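Local coordinates for dual specificity protein phosphatase 15 (Homo sapiens, PDB 1YZ4) that hydrolyses phosphate esters on phosphotyrosine, phosphoserine and phosphothreonine in proteins, represented here by its catalytic domain, at residues A23-L26 with D27-G30; H69-E72 with C73-I77; R97-T100 with I101-Y105; N129-P132 with G133-Q136; L149-Q152 with L153-F157. The protein carries 1 engineered substitution. One frame throughout, in Å; residues are numbered along the deposited sequence.

Contacts 4, 3, 2 and 5 touch in that order, and contact 1 stands apart. Contact 3 is the hub: Arg-97 grips the sulfate beside Ser-91, the engineered residue at the predicted phosphocysteine position. Contact 2 packs against it (centres 10 Å apart), with Ile-74 CG2 3.5 Å from Tyr-105 CD1. Contact 4 touches it from helix 132-143, where Arg-97 CG lies 3.7 Å from Phe-134 CE2. Contact 5 meets contact 2 through Ile-74 CD1 and Leu-149 CD1, 3.6 Å apart, but lies away from the active site. Contact 1, by its nearest atoms about 10 Å from contact 3, is at the surface, its Ala-23 side chain about 9 Å from that of Ser-91.

Contact 1 of 5, residues A23-L26 with D27-G30; sequences AKDL and DQLG
Asp-25 and Gln-28 face each other across the first turn of helix 26-31, their CA atoms 5.2 Å apart, while Leu-29 N donates to Asp-25 O in a nearly straight bond of 2.8 Å. Asp-25 is the N-cap. With CG anti to the backbone N (chi1 -169°), its carboxylate folds over the start of the helix, and OD1 accepts from Gln-28 N at 2.7 Å. The donor stands well above the carboxylate plane. OD2 takes a second bond of 3.1 Å from Gln-28 NE2, again from above that plane; the two side chains cross at about a right angle, with amide and carboxylate planes 65° apart. The amide is held from outside as well, since OE1 accepts from Met-8 N and NE2 also donates to Asp-22 OD1. On the inner side, Leu-29 CG rests 3.3 Å from Asp-25 O, and its side chain packs on Met-8, Ile-34 and Leu-48. Asp-27 OD1 lies 4.5 Å from Asp-25 OD1, a proximity of like charges. Both bonds to Asp-25 come from one residue and restrain the carboxylate's rotation; the two donors and the helix start would probably favour its ionised form, against the nearby Asp-27 carboxylate.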
# COMPACT_ATOMS: atom_id res chain seq x y z
N ALA A 23 -6.01 9.08 -6.83
CA ALA A 23 -5.31 9.95 -5.89
C ALA A 23 -5.76 11.41 -5.95
O ALA A 23 -5.54 12.16 -4.99
CB ALA A 23 -3.81 9.86 -6.16
N LYS A 24 -6.37 11.81 -7.06
CA LYS A 24 -6.84 13.19 -7.25
C LYS A 24 -8.36 13.28 -7.24
O LYS A 24 -8.92 14.37 -7.28
CB LYS A 24 -6.35 13.75 -8.58
CG LYS A 24 -4.84 13.82 -8.72
CD LYS A 24 -4.43 14.42 -10.06
CE LYS A 24 -4.98 13.62 -11.22
NZ LYS A 24 -4.55 14.19 -12.53
N ASP A 25 -9.02 12.13 -7.20
CA ASP A 25 -10.47 12.09 -7.21
C ASP A 25 -11.07 12.52 -5.86
O ASP A 25 -11.25 11.70 -4.96
CB ASP A 25 -10.94 10.68 -7.57
CG ASP A 25 -12.42 10.61 -7.86
OD1 ASP A 25 -13.22 11.22 -7.11
OD2 ASP A 25 -12.79 9.95 -8.85
N LEU A 26 -11.38 13.81 -5.74
CA LEU A 26 -11.94 14.37 -4.52
C LEU A 26 -13.20 13.65 -4.07
O LEU A 26 -13.46 13.52 -2.88
CB LEU A 26 -12.29 15.85 -4.72
CG LEU A 26 -11.11 16.78 -4.96
CD1 LEU A 26 -11.63 18.18 -5.24
CD2 LEU A 26 -10.19 16.75 -3.74
N ASP A 27 -14.00 13.20 -5.03
CA ASP A 27 -15.22 12.49 -4.72
C ASP A 27 -14.88 11.16 -4.05
O ASP A 27 -15.48 10.79 -3.05
CB ASP A 27 -16.02 12.27 -6.00
CG ASP A 27 -17.32 11.54 -5.75
OD1 ASP A 27 -17.27 10.34 -5.41
OD2 ASP A 27 -18.38 12.17 -5.90
N GLN A 28 -13.90 10.46 -4.62
CA GLN A 28 -13.48 9.18 -4.07
C GLN A 28 -12.86 9.40 -2.70
O GLN A 28 -13.19 8.69 -1.74
CB GLN A 28 -12.44 8.51 -4.98
CG GLN A 28 -13.00 7.77 -6.18
CD GLN A 28 -11.94 6.90 -6.86
OE1 GLN A 28 -11.37 6.01 -6.24
NE2 GLN A 28 -11.69 7.15 -8.14
N LEU A 29 -11.98 10.38 -2.62
CA LEU A 29 -11.30 10.71 -1.38
C LEU A 29 -12.28 11.01 -0.24
O LEU A 29 -12.06 10.59 0.90
CB LEU A 29 -10.37 11.91 -1.60
CG LEU A 29 -9.15 11.59 -2.48
CD1 LEU A 29 -8.45 12.88 -2.89
CD2 LEU A 29 -8.20 10.67 -1.72
N GLY A 30 -13.35 11.73 -0.56
CA GLY A 30 -14.34 12.07 0.45
C GLY A 30 -15.21 10.88 0.79
O GLY A 30 -15.49 10.61 1.95

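Contact 2 of 5, residues H69-E72 with C73-I77; sequences HFKE and CINFI
The opening turns of helix 70-82 bring Lys-71 and Asn-75 together one turn apart, and the link is made by an amide returning to the backbone. Asn-75 ND2 donates to Lys-71 O at 2.8 Å, with an N-H...O angle of 171°. The acceptor lies in the amide plane, yet the donor sits 50° out of the carbonyl plane. The same oxygen accepts the helical bond from Asn-75 N, so two N-H groups of one residue grip it. Alongside, Lys-71 and Asn-75 run side by side and point the same way, CG of the lysine being 3.6 Å from ND2. Phe-76 N carries the helical pattern on by donating to Glu-72 O at 3.0 Å.

On the interior side, the contacts are between side chains and carbonyls. Ile-74 has CG1 beside its backbone N (chi1 -69°), which lays that methylene 3.1 Å from Phe-70 O. Cys-73 CB lies 3.4 Å from His-69 O.

Beyond the helix, Phe-70 makes a T-shaped stack with Phe-141, Cys-73 touches Ile-38 and Ile-56 of the sheet, and Ile-74 packs on Thr-108 of helix 97-110. Asn-75, beside Lys-71, packs on Leu-153 and Phe-157 of helix 145-157, while Cys-73 and Ile-74 are buried. A helix wedged in this way between a central sheet and neighbouring helices is typical of the alpha/beta fold of protein-tyrosine phosphatase catalytic domains.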
# COMPACT_ATOMS: atom_id res chain seq x y z
N HIS A 69 11.85 0.83 1.71
CA HIS A 69 10.80 1.69 2.24
C HIS A 69 9.65 0.94 2.91
O HIS A 69 8.69 1.55 3.37
CB HIS A 69 10.24 2.59 1.12
CG HIS A 69 11.26 3.49 0.50
ND1 HIS A 69 12.08 3.09 -0.53
CD2 HIS A 69 11.60 4.78 0.77
CE1 HIS A 69 12.88 4.09 -0.87
NE2 HIS A 69 12.61 5.13 -0.09
N PHE A 70 9.77 -0.38 2.98
CA PHE A 70 8.74 -1.22 3.60
C PHE A 70 8.44 -0.85 5.05
O PHE A 70 7.28 -0.68 5.43
CB PHE A 70 9.15 -2.70 3.55
CG PHE A 70 9.00 -3.33 2.18
CD1 PHE A 70 8.58 -2.58 1.08
CD2 PHE A 70 9.28 -4.68 2.00
CE1 PHE A 70 8.42 -3.17 -0.17
CE2 PHE A 70 9.13 -5.29 0.75
CZ PHE A 70 8.70 -4.53 -0.34
N LYS A 71 9.49 -0.75 5.87
CA LYS A 71 9.32 -0.44 7.28
C LYS A 71 8.56 0.86 7.51
O LYS A 71 7.54 0.89 8.20
CB LYS A 71 10.68 -0.36 7.97
CG LYS A 71 10.58 -0.15 9.48
CD LYS A 71 11.92 0.22 10.12
CE LYS A 71 12.96 -0.87 9.97
NZ LYS A 71 14.23 -0.49 10.66
N GLU A 72 9.07 1.94 6.93
CA GLU A 72 8.43 3.23 7.10
C GLU A 72 6.99 3.27 6.56
O GLU A 72 6.13 3.88 7.18
CB GLU A 72 9.29 4.32 6.45
CG GLU A 72 9.40 4.23 4.94
CD GLU A 72 10.50 5.12 4.38
OE1 GLU A 72 10.48 6.34 4.66
OE2 GLU A 72 11.38 4.60 3.67
N CYS A 73 6.73 2.62 5.43
CA CYS A 73 5.38 2.62 4.87
C CYS A 73 4.42 1.84 5.77
O CYS A 73 3.29 2.29 6.03
CB CYS A 73 5.37 1.99 3.47
SG CYS A 73 6.03 3.02 2.12
N ILE A 74 4.86 0.68 6.23
CA ILE A 74 4.02 -0.14 7.09
C ILE A 74 3.73 0.57 8.41
O ILE A 74 2.64 0.43 8.96
CB ILE A 74 4.68 -1.50 7.34
CG1 ILE A 74 4.67 -2.31 6.05
CG2 ILE A 74 3.97 -2.24 8.46
CD1 ILE A 74 5.35 -3.67 6.14
N ASN A 75 4.69 1.33 8.91
CA ASN A 75 4.51 2.04 10.16
C ASN A 75 3.53 3.18 9.96
O ASN A 75 2.69 3.45 10.82
CB ASN A 75 5.85 2.56 10.69
CG ASN A 75 6.55 1.53 11.57
OD1 ASN A 75 6.33 1.48 12.78
ND2 ASN A 75 7.39 0.70 10.96
N PHE A 76 3.64 3.84 8.81
CA PHE A 76 2.77 4.94 8.45
C PHE A 76 1.32 4.42 8.39
O PHE A 76 0.43 4.92 9.06
CB PHE A 76 3.19 5.50 7.09
CG PHE A 76 2.41 6.71 6.64
CD1 PHE A 76 2.67 7.96 7.19
CD2 PHE A 76 1.46 6.60 5.63
CE1 PHE A 76 2.00 9.10 6.73
CE2 PHE A 76 0.78 7.73 5.16
CZ PHE A 76 1.05 8.99 5.71
N ILE A 77 1.12 3.38 7.58
CA ILE A 77 -0.20 2.78 7.42
C ILE A 77 -0.83 2.32 8.73
O ILE A 77 -1.99 2.61 9.01
CB ILE A 77 -0.14 1.58 6.45
CG1 ILE A 77 0.15 2.08 5.03
CG2 ILE A 77 -1.46 0.79 6.50
CD1 ILE A 77 0.59 0.98 4.07

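Contact 3 of 5, residues R97-T100 with I101-Y105; sequences RSTT and IVTAY. With BOG (octyl beta-D-glucopyranoside), chain C; SO4 (sulfate ion), chain D.
Arg-97, whose backbone O takes a weak bond from Ile-101 N at 3.3 Å, opens helix 97-110 and sends its side chain the other way, to the bound sulfate. CB already lies close to the anion, 3.0 Å from sulfate O2. CG continues past the same oxygen at 3.2 Å, and CD follows. The chain then bends (chi3 -59°), which turns NE back so that it donates to O2 at 2.7 Å, beside the bond that O2 also accepts from Arg-97 N. At the tip, NH2 donates to sulfate O1 at 2.9 Å. O4 of the octyl glucoside sits at the guanidinium edge and in its plane, 3.1 Å from NH2 and weakly bonded to NH1. NH1 also donates to Val-58 O.

OG of engineered Ser-91, at the predicted phosphocysteine position, and the backbone N atoms of Ala-93, Ile-95 and Ser-96 complete the sulfate site, while Ser-98 N donates to that OG. Val-102 N bonds Ser-98 O at 3.1 Å.

With serine replacing the cysteine, the spacing from Ser-91 to Arg-97 is that of the CX5R signature P-loop. The sulfate, probably from the crystallisation liquor, sits where a substrate phosphate would be expected. Backbone N, NE and NH2 of one residue together hold two of its oxygens, and the N-terminal end of the helix probably adds favourable electrostatics.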
# COMPACT_ATOMS: atom_id res chain seq x y z
N ARG A 97 3.82 -1.03 -8.09
CA ARG A 97 4.42 -0.33 -6.94
C ARG A 97 3.55 -0.22 -5.68
O ARG A 97 3.98 -0.60 -4.58
CB ARG A 97 4.88 1.08 -7.35
CG ARG A 97 6.20 1.10 -8.12
CD ARG A 97 6.52 2.48 -8.67
NE ARG A 97 5.49 2.99 -9.57
CZ ARG A 97 5.64 4.08 -10.33
NH1 ARG A 97 6.77 4.77 -10.30
NH2 ARG A 97 4.66 4.48 -11.12
N SER A 98 2.33 0.30 -5.82
CA SER A 98 1.45 0.43 -4.67
C SER A 98 1.07 -0.95 -4.14
O SER A 98 0.91 -1.16 -2.93
CB SER A 98 0.18 1.20 -5.06
OG SER A 98 -0.53 0.54 -6.10
N THR A 99 0.92 -1.88 -5.07
CA THR A 99 0.55 -3.25 -4.74
C THR A 99 1.60 -3.92 -3.86
O THR A 99 1.28 -4.62 -2.90
CB THR A 99 0.37 -4.08 -6.03
OG1 THR A 99 -0.57 -3.40 -6.89
CG2 THR A 99 -0.16 -5.46 -5.72
N THR A 100 2.87 -3.68 -4.19
CA THR A 100 3.99 -4.24 -3.45
C THR A 100 4.00 -3.76 -2.00
O THR A 100 4.19 -4.54 -1.06
CB THR A 100 5.32 -3.85 -4.13
OG1 THR A 100 5.24 -4.16 -5.53
CG2 THR A 100 6.49 -4.59 -3.51
N ILE A 101 3.83 -2.45 -1.81
CA ILE A 101 3.81 -1.87 -0.48
C ILE A 101 2.64 -2.42 0.35
O ILE A 101 2.82 -2.81 1.50
CB ILE A 101 3.74 -0.31 -0.55
CG1 ILE A 101 5.12 0.27 -0.88
CG2 ILE A 101 3.28 0.27 0.77
CD1 ILE A 101 5.65 -0.14 -2.22
N VAL A 102 1.45 -2.48 -0.23
CA VAL A 102 0.30 -2.99 0.51
C VAL A 102 0.42 -4.48 0.85
O VAL A 102 -0.00 -4.91 1.94
CB VAL A 102 -1.04 -2.73 -0.25
CG1 VAL A 102 -0.90 -3.15 -1.69
CG2 VAL A 102 -2.17 -3.52 0.40
N THR A 103 1.00 -5.26 -0.06
CA THR A 103 1.16 -6.70 0.17
C THR A 103 2.07 -6.90 1.37
O THR A 103 1.79 -7.72 2.26
CB THR A 103 1.76 -7.40 -1.08
OG1 THR A 103 0.85 -7.26 -2.17
CG2 THR A 103 1.97 -8.89 -0.83
N ALA A 104 3.16 -6.15 1.41
CA ALA A 104 4.11 -6.23 2.50
C ALA A 104 3.40 -5.92 3.82
O ALA A 104 3.64 -6.57 4.84
CB ALA A 104 5.24 -5.25 2.27
N TYR A 105 2.51 -4.93 3.80
CA TYR A 105 1.77 -4.56 5.00
C TYR A 105 0.87 -5.69 5.49
O TYR A 105 0.89 -6.05 6.66
CB TYR A 105 0.89 -3.34 4.74
CG TYR A 105 0.12 -2.95 5.97
CD1 TYR A 105 0.75 -2.32 7.04
CD2 TYR A 105 -1.25 -3.23 6.09
CE1 TYR A 105 0.06 -1.99 8.20
CE2 TYR A 105 -1.95 -2.91 7.26
CZ TYR A 105 -1.28 -2.29 8.30
OH TYR A 105 -1.96 -1.95 9.45
C1 BOG C . 4.33 7.55 -16.81
O1 BOG C . 4.34 7.74 -18.23
C2 BOG C . 4.69 6.07 -16.49
O2 BOG C . 3.73 5.20 -17.07
C3 BOG C . 4.70 5.87 -14.97
O3 BOG C . 5.04 4.54 -14.66
C4 BOG C . 5.74 6.82 -14.37
O4 BOG C . 5.76 6.65 -12.97
C5 BOG C . 5.37 8.29 -14.73
O5 BOG C . 5.32 8.42 -16.17
C6 BOG C . 6.42 9.25 -14.17
O6 BOG C . 6.17 10.57 -14.60
C1' BOG C . 3.66 8.91 -18.70
C2' BOG C . 2.84 8.46 -19.89
C3' BOG C . 1.57 7.80 -19.39
C4' BOG C . 0.68 7.28 -20.51
C5' BOG C . -0.59 6.63 -19.96
C6' BOG C . -0.33 5.65 -18.82
C7' BOG C . -1.62 5.06 -18.32
C8' BOG C . -1.35 4.10 -17.19
S SO4 D . 2.46 1.30 -10.97
O1 SO4 D . 2.60 2.50 -11.79
O2 SO4 D . 3.62 1.17 -10.09
O3 SO4 D . 1.26 1.38 -10.17
O4 SO4 D . 2.37 0.11 -11.80

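Contact 4 of 5, residues N129-P132 with G133-Q136; sequences NPNP and GFRQ
Asn-131 and Phe-134 bracket the start of helix 132-143 with CA atoms 5.4 Å apart, and Arg-135 N closes the first turn on Asn-131 O at 3.1 Å. Asn-131 is the N-cap, and Pro-132 follows as the first helical residue. The asparagine side chain stands between its backbone N and carbonyl carbon (chi1 76°), a position that swings OD1 onto the turn: it accepts from Phe-134 N at 2.8 Å, the donor lying above the amide plane. Phe-134 N also gives a weak bond to Asn-131 O.

The other end of the amide passes over a face of the Phe-134 ring. ND2 is 3.0 Å from CE2, and the amide and ring planes are inclined by 47°. ND2 also donates to Asp-60 OD1, so both ends of this buried amide have a polar partner.

Arg-135 reaches backwards across the preceding loop. Bent at chi3 (80°), its chain passes over Pro-130 at about a right angle, CG to CG 3.8 Å, and NH1 donates to Pro-130 O at 3.2 Å. This bond lies in the carbonyl plane and close to the guanidinium plane. Pro-130 CB and Phe-134 CB, 4.1 Å apart, complete the packing beneath, and Pro-130 leans on Thr-99 of helix 97-110.

Cap and arginine thus tie the loop to the helix from two directions: the Asn-131 amide is held in its rotation by the donor at OD1 and the acceptor at ND2, and the Pro-130 carbonyl accepts from the charged guanidinium, which probably strengthens that bond.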
# COMPACT_ATOMS: atom_id res chain seq x y z
N ASN A 129 -0.49 -6.55 -9.81
CA ASN A 129 0.63 -7.31 -10.32
C ASN A 129 1.99 -6.64 -10.13
O ASN A 129 2.43 -5.82 -10.94
CB ASN A 129 0.38 -7.62 -11.81
CG ASN A 129 1.59 -8.20 -12.51
OD1 ASN A 129 2.42 -8.89 -11.90
ND2 ASN A 129 1.70 -7.94 -13.82
N PRO A 130 2.66 -6.95 -9.02
CA PRO A 130 3.97 -6.33 -8.79
C PRO A 130 4.99 -6.92 -9.77
O PRO A 130 4.89 -8.10 -10.14
CB PRO A 130 4.27 -6.67 -7.33
CG PRO A 130 3.49 -7.90 -7.09
CD PRO A 130 2.20 -7.65 -7.82
N ASN A 131 5.95 -6.11 -10.21
CA ASN A 131 6.94 -6.59 -11.16
C ASN A 131 7.79 -7.73 -10.57
O ASN A 131 7.91 -7.86 -9.35
CB ASN A 131 7.82 -5.42 -11.66
CG ASN A 131 8.86 -4.98 -10.64
OD1 ASN A 131 9.66 -5.79 -10.16
ND2 ASN A 131 8.86 -3.68 -10.31
N PRO A 132 8.39 -8.57 -11.43
CA PRO A 132 9.22 -9.70 -11.00
C PRO A 132 10.21 -9.39 -9.87
O PRO A 132 10.37 -10.18 -8.94
CB PRO A 132 9.92 -10.12 -12.29
CG PRO A 132 8.90 -9.81 -13.32
CD PRO A 132 8.41 -8.46 -12.90
N GLY A 133 10.87 -8.24 -9.96
CA GLY A 133 11.84 -7.87 -8.94
C GLY A 133 11.22 -7.58 -7.59
O GLY A 133 11.78 -7.91 -6.54
N PHE A 134 10.05 -6.95 -7.60
CA PHE A 134 9.37 -6.62 -6.34
C PHE A 134 8.84 -7.89 -5.67
O PHE A 134 8.71 -7.95 -4.46
CB PHE A 134 8.21 -5.64 -6.59
CG PHE A 134 8.66 -4.29 -7.06
CD1 PHE A 134 10.01 -3.94 -7.06
CD2 PHE A 134 7.73 -3.35 -7.49
CE1 PHE A 134 10.43 -2.68 -7.47
CE2 PHE A 134 8.13 -2.09 -7.90
CZ PHE A 134 9.48 -1.75 -7.90
N ARG A 135 8.53 -8.90 -6.48
CA ARG A 135 8.02 -10.15 -5.94
C ARG A 135 9.11 -10.86 -5.15
O ARG A 135 8.85 -11.46 -4.11
CB ARG A 135 7.45 -11.01 -7.08
CG ARG A 135 6.40 -10.22 -7.89
CD ARG A 135 5.95 -10.90 -9.17
NE ARG A 135 4.97 -11.95 -8.94
CZ ARG A 135 3.71 -11.92 -9.39
NH1 ARG A 135 3.27 -10.88 -10.09
NH2 ARG A 135 2.91 -12.94 -9.16
N GLN A 136 10.35 -10.76 -5.64
CA GLN A 136 11.50 -11.38 -4.97
C GLN A 136 11.75 -10.65 -3.66
O GLN A 136 12.01 -11.28 -2.63
CB GLN A 136 12.75 -11.29 -5.85
CG GLN A 136 12.67 -12.11 -7.12
CD GLN A 136 13.96 -12.09 -7.92
OE1 GLN A 136 14.35 -11.06 -8.49
NE2 GLN A 136 14.64 -13.23 -7.97

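Contact 5 of 5, residues L149-Q152 with L153-F157; sequences LRRQ and LEERF
Gln-152 and Leu-153 bury more of their surface in this contact than the other residues, and each meets a partner one helical turn away, Arg-156 and Leu-149 respectively. Gln-152 runs side by side with Arg-156, both pointing the same way. Its CG lies over one face of the guanidinium, 3.7 Å from NH1. Farther out OE1 stands above the same plane toward its rim, with the amide turned 23° from it. Beneath them Arg-156 N donates to Gln-152 O at 2.9 Å, keeping the turn closed.

Leu-153 faces inward. Its CG approaches Leu-149 CD2 to 3.6 Å, the two side chains meeting at a slant, and the same CG rests 3.3 Å from Leu-149 O, the acceptor of Leu-153 N. Both leucines pack against helix 70-82, where Phe-157 also touches Cys-79.

On the outer side Arg-151 leaves the backbone with CG anti to N (chi1 -179°) and bends beyond it, which brings NE 2.8 Å from Glu-155 OE2 in a salt bridge. The guanidinium and carboxylate planes are only 14° apart, although the oxygen approaches obliquely. Glu-155 OE1 makes a second salt bridge with Arg-156 NH1, at 3.3 Å, in the plane at the guanidinium edge. One carboxylate thus joins two arginines, which probably offsets the repulsion between them.

Leucines on the face toward helix 70-82 and charged side chains on the other make 145-157, the last helix of the chain, an amphipathic helix, with an i to i+4 ion pair on its exposed face.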
# COMPACT_ATOMS: atom_id res chain seq x y z
N LEU A 149 8.61 -7.16 12.27
CA LEU A 149 7.85 -5.94 12.16
C LEU A 149 6.51 -6.05 12.89
O LEU A 149 6.11 -5.11 13.57
CB LEU A 149 7.62 -5.58 10.70
CG LEU A 149 7.92 -4.12 10.37
CD1 LEU A 149 7.60 -3.86 8.90
CD2 LEU A 149 7.11 -3.19 11.28
N ARG A 150 5.84 -7.19 12.77
CA ARG A 150 4.55 -7.35 13.45
C ARG A 150 4.72 -7.11 14.95
O ARG A 150 3.93 -6.37 15.56
CB ARG A 150 3.94 -8.74 13.22
CG ARG A 150 2.43 -8.72 13.42
CD ARG A 150 1.84 -9.95 14.09
NE ARG A 150 1.67 -11.10 13.20
CZ ARG A 150 0.59 -11.87 13.17
NH1 ARG A 150 -0.44 -11.61 13.98
NH2 ARG A 150 0.52 -12.91 12.35
N ARG A 151 5.73 -7.73 15.54
CA ARG A 151 6.00 -7.56 16.96
C ARG A 151 6.33 -6.09 17.25
O ARG A 151 5.88 -5.53 18.25
CB ARG A 151 7.17 -8.46 17.38
CG ARG A 151 7.53 -8.39 18.85
CD ARG A 151 9.04 -8.36 19.01
NE ARG A 151 9.61 -7.11 18.51
CZ ARG A 151 10.83 -7.00 17.99
NH1 ARG A 151 11.62 -8.06 17.89
NH2 ARG A 151 11.27 -5.81 17.56
N GLN A 152 7.11 -5.47 16.36
CA GLN A 152 7.49 -4.07 16.52
C GLN A 152 6.27 -3.15 16.54
O GLN A 152 6.15 -2.29 17.41
CB GLN A 152 8.43 -3.64 15.39
CG GLN A 152 9.90 -3.71 15.75
CD GLN A 152 10.81 -3.33 14.59
OE1 GLN A 152 10.63 -2.29 13.97
NE2 GLN A 152 11.79 -4.19 14.30
N LEU A 153 5.36 -3.34 15.58
CA LEU A 153 4.16 -2.51 15.50
C LEU A 153 3.33 -2.61 16.78
O LEU A 153 2.73 -1.63 17.22
CB LEU A 153 3.30 -2.92 14.30
CG LEU A 153 3.91 -2.70 12.92
CD1 LEU A 153 3.07 -3.41 11.88
CD2 LEU A 153 4.00 -1.21 12.61
N GLU A 154 3.30 -3.81 17.36
CA GLU A 154 2.55 -4.03 18.59
C GLU A 154 3.17 -3.16 19.68
O GLU A 154 2.46 -2.59 20.51
CB GLU A 154 2.62 -5.50 18.98
CG GLU A 154 2.03 -6.44 17.93
CD GLU A 154 2.34 -7.90 18.21
OE1 GLU A 154 2.07 -8.37 19.34
OE2 GLU A 154 2.84 -8.59 17.30
N GLU A 155 4.49 -3.06 19.67
CA GLU A 155 5.21 -2.27 20.66
C GLU A 155 4.97 -0.77 20.46
O GLU A 155 4.64 -0.07 21.41
CB GLU A 155 6.70 -2.56 20.58
CG GLU A 155 7.12 -3.87 21.24
CD GLU A 155 8.52 -4.29 20.81
OE1 GLU A 155 9.36 -3.40 20.59
OE2 GLU A 155 8.76 -5.51 20.69
N ARG A 156 5.15 -0.30 19.23
CA ARG A 156 4.96 1.12 18.93
C ARG A 156 3.54 1.64 19.06
O ARG A 156 3.32 2.74 19.56
CB ARG A 156 5.46 1.44 17.52
CG ARG A 156 6.93 1.86 17.44
CD ARG A 156 7.84 0.74 17.90
NE ARG A 156 9.19 0.88 17.38
CZ ARG A 156 10.17 0.01 17.62
NH1 ARG A 156 9.94 -1.05 18.38
NH2 ARG A 156 11.38 0.20 17.11
N PHE A 157 2.56 0.86 18.60
CA PHE A 157 1.18 1.33 18.64
C PHE A 157 0.22 0.48 19.45
O PHE A 157 -0.94 0.84 19.61
CB PHE A 157 0.62 1.48 17.21
CG PHE A 157 1.58 2.12 16.25
CD1 PHE A 157 2.46 1.34 15.50
CD2 PHE A 157 1.63 3.50 16.11
CE1 PHE A 157 3.38 1.93 14.63
CE2 PHE A 157 2.55 4.11 15.24
CZ PHE A 157 3.42 3.32 14.50